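Local coordinates for putative alkaline phosphatase (Pseudomonas fluorescens, PDB 4F1V), which binds phosphate with high affinity in the periplasm and probably delivers it to an ABC transporter for import into the cell, at residues T309-R312 / D313-K317. Sequence-based numbering, arbitrary orientation. Where two conformers were deposited one is given.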
loop_
_atom_site.group_PDB
_atom_site.type_symbol
_atom_site.label_atom_id
_atom_site.label_comp_id
_atom_site.label_asym_id
_atom_site.label_seq_id
_atom_site.Cartn_x
_atom_site.Cartn_y
_atom_site.Cartn_z
ATOM N N THR A 309 -11.835 12.314 20.415
ATOM C CA THR A 309 -13.169 12.034 19.916
ATOM C C THR A 309 -13.174 11.953 18.383
ATOM O O THR A 309 -13.802 11.036 17.801
ATOM C CB THR A 309 -14.155 13.096 20.430
ATOM O OG1 THR A 309 -14.215 13.030 21.831
ATOM C CG2 THR A 309 -15.519 12.885 19.824
ATOM N N GLN A 310 -12.553 12.925 17.745
ATOM C CA GLN A 310 -12.592 12.995 16.255
ATOM C C GLN A 310 -11.896 11.764 15.653
ATOM O O GLN A 310 -12.335 11.266 14.600
ATOM C CB GLN A 310 -11.924 14.295 15.822
ATOM C CG GLN A 310 -12.859 15.466 16.164
ATOM C CD GLN A 310 -12.112 16.822 15.875
ATOM O OE1 GLN A 310 -10.943 16.937 15.937
ATOM N NE2 GLN A 310 -12.986 17.818 15.680
ATOM N N VAL A 311 -10.803 11.284 16.258
ATOM C CA VAL A 311 -10.159 10.076 15.744
ATOM C C VAL A 311 -11.097 8.862 15.932
ATOM O O VAL A 311 -11.254 8.062 14.992
ATOM C CB VAL A 311 -8.794 9.853 16.443
ATOM C CG1 VAL A 311 -8.264 8.465 16.147
ATOM C CG2 VAL A 311 -7.793 10.903 16.021
ATOM N N ARG A 312 -11.713 8.761 17.100
ATOM C CA ARG A 312 -12.680 7.664 17.279
ATOM C C ARG A 312 -13.768 7.737 16.211
ATOM O O ARG A 312 -14.166 6.689 15.657
ATOM C CB ARG A 312 -13.319 7.711 18.700
ATOM C CG ARG A 312 -12.356 7.349 19.807
ATOM C CD ARG A 312 -12.973 7.394 21.182
ATOM N NE ARG A 312 -14.134 6.526 21.278
ATOM C CZ ARG A 312 -14.117 5.211 21.419
ATOM N NH1 ARG A 312 -12.930 4.551 21.605
ATOM N NH2 ARG A 312 -15.227 4.465 21.376
ATOM N N ASP A 313 -14.323 8.910 15.933
ATOM C CA ASP A 313 -15.400 9.023 14.975
ATOM C C ASP A 313 -14.956 8.603 13.575
ATOM O O ASP A 313 -15.758 8.025 12.808
ATOM C CB ASP A 313 -15.941 10.450 14.976
ATOM C CG ASP A 313 -16.678 10.847 16.273
ATOM O OD1 ASP A 313 -17.055 9.915 17.026
ATOM O OD2 ASP A 313 -16.895 12.054 16.464
ATOM N N PHE A 314 -13.704 8.853 13.206
ATOM C CA PHE A 314 -13.195 8.342 11.930
ATOM C C PHE A 314 -13.152 6.818 11.897
ATOM O O PHE A 314 -13.604 6.176 10.929
ATOM C CB PHE A 314 -11.812 8.908 11.624
ATOM C CG PHE A 314 -11.171 8.265 10.404
ATOM C CD1 PHE A 314 -11.774 8.389 9.147
ATOM C CD2 PHE A 314 -10.011 7.508 10.519
ATOM C CE1 PHE A 314 -11.207 7.730 8.047
ATOM C CE2 PHE A 314 -9.487 6.827 9.439
ATOM C CZ PHE A 314 -10.105 6.924 8.189
ATOM N N PHE A 315 -12.635 6.173 12.954
ATOM C CA PHE A 315 -12.640 4.741 13.007
ATOM C C PHE A 315 -14.070 4.178 12.938
ATOM O O PHE A 315 -14.304 3.137 12.307
ATOM C CB PHE A 315 -11.911 4.220 14.271
ATOM C CG PHE A 315 -10.403 4.082 14.094
ATOM C CD1 PHE A 315 -9.801 2.797 14.108
ATOM C CD2 PHE A 315 -9.562 5.170 13.934
ATOM C CE1 PHE A 315 -8.473 2.636 13.960
ATOM C CE2 PHE A 315 -8.205 5.012 13.728
ATOM C CZ PHE A 315 -7.660 3.751 13.756
ATOM N N THR A 316 -15.023 4.845 13.601
ATOM C CA THR A 316 -16.421 4.411 13.602
ATOM C C THR A 316 -16.963 4.367 12.167
ATOM O O THR A 316 -17.757 3.488 11.829
ATOM C CB THR A 316 -17.234 5.339 14.486
ATOM O OG1 THR A 316 -16.805 5.094 15.835
ATOM C CG2 THR A 316 -18.715 5.085 14.412
ATOM N N LYS A 317 -16.574 5.303 11.334
ATOM C CA LYS A 317 -16.941 5.301 9.910
ATOM C C LYS A 317 -16.170 4.276 9.082
ATOM O O LYS A 317 -16.765 3.448 8.368
ATOM C CB LYS A 317 -16.834 6.717 9.337
ATOM C CG LYS A 317 -17.312 6.745 7.895
ATOM C CD LYS A 317 -17.570 8.082 7.332
ATOM C CE LYS A 317 -18.471 8.089 6.104
ATOM N NZ LYS A 317 -18.639 9.487 5.627
#
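Asp313 N donates to Thr309 O at 2.9 Å, one of the i to i+4 backbone hydrogen bonds that run through this piece of alpha helix. Gln310 and Phe314, then Val311 and Phe315, carry the ladder on; Thr316 N reaches Arg312 O at 2.9 Å, and Lys317 N to Asp313 O continues the series. The Arg312 carbonyl is also approached by the Thr316 hydroxyl: chi1 of -69° sets OG1 beside the backbone N, 3.1 Å from Arg312 O, but whether its proton goes there is not settled, since a second acceptor is near.

The helix, 305-318, packs against strand 291-299 of the five-stranded mixed sheet in this Venus-flytrap, PstS-family protein, well away from the phosphate. The i to i+4 spacing puts Val311 and Phe315 on the face turned to that strand, with CG1 of the valine 4.2 Å from CD2 of the ring; both touch Phe298, whose ring meets that of Phe315 edge-to-face. Val311 O approaches the rim of the Phe315 ring roughly in its plane, 3.5 Å from CD2. Phe314 turns to Leu296 and Phe25.

On the exposed face, Thr309 and Asp313 run alongside each other, CG2 of the threonine 3.7 Å from OD2. Arg312 makes no salt bridge with Asp313, its NE being 6.2 Å from OD1; a bend at chi3 (57°) accompanies the turn of its guanidinium toward the carbonyls of Leu350 and Ile358, which NH1 hydrogen-bonds.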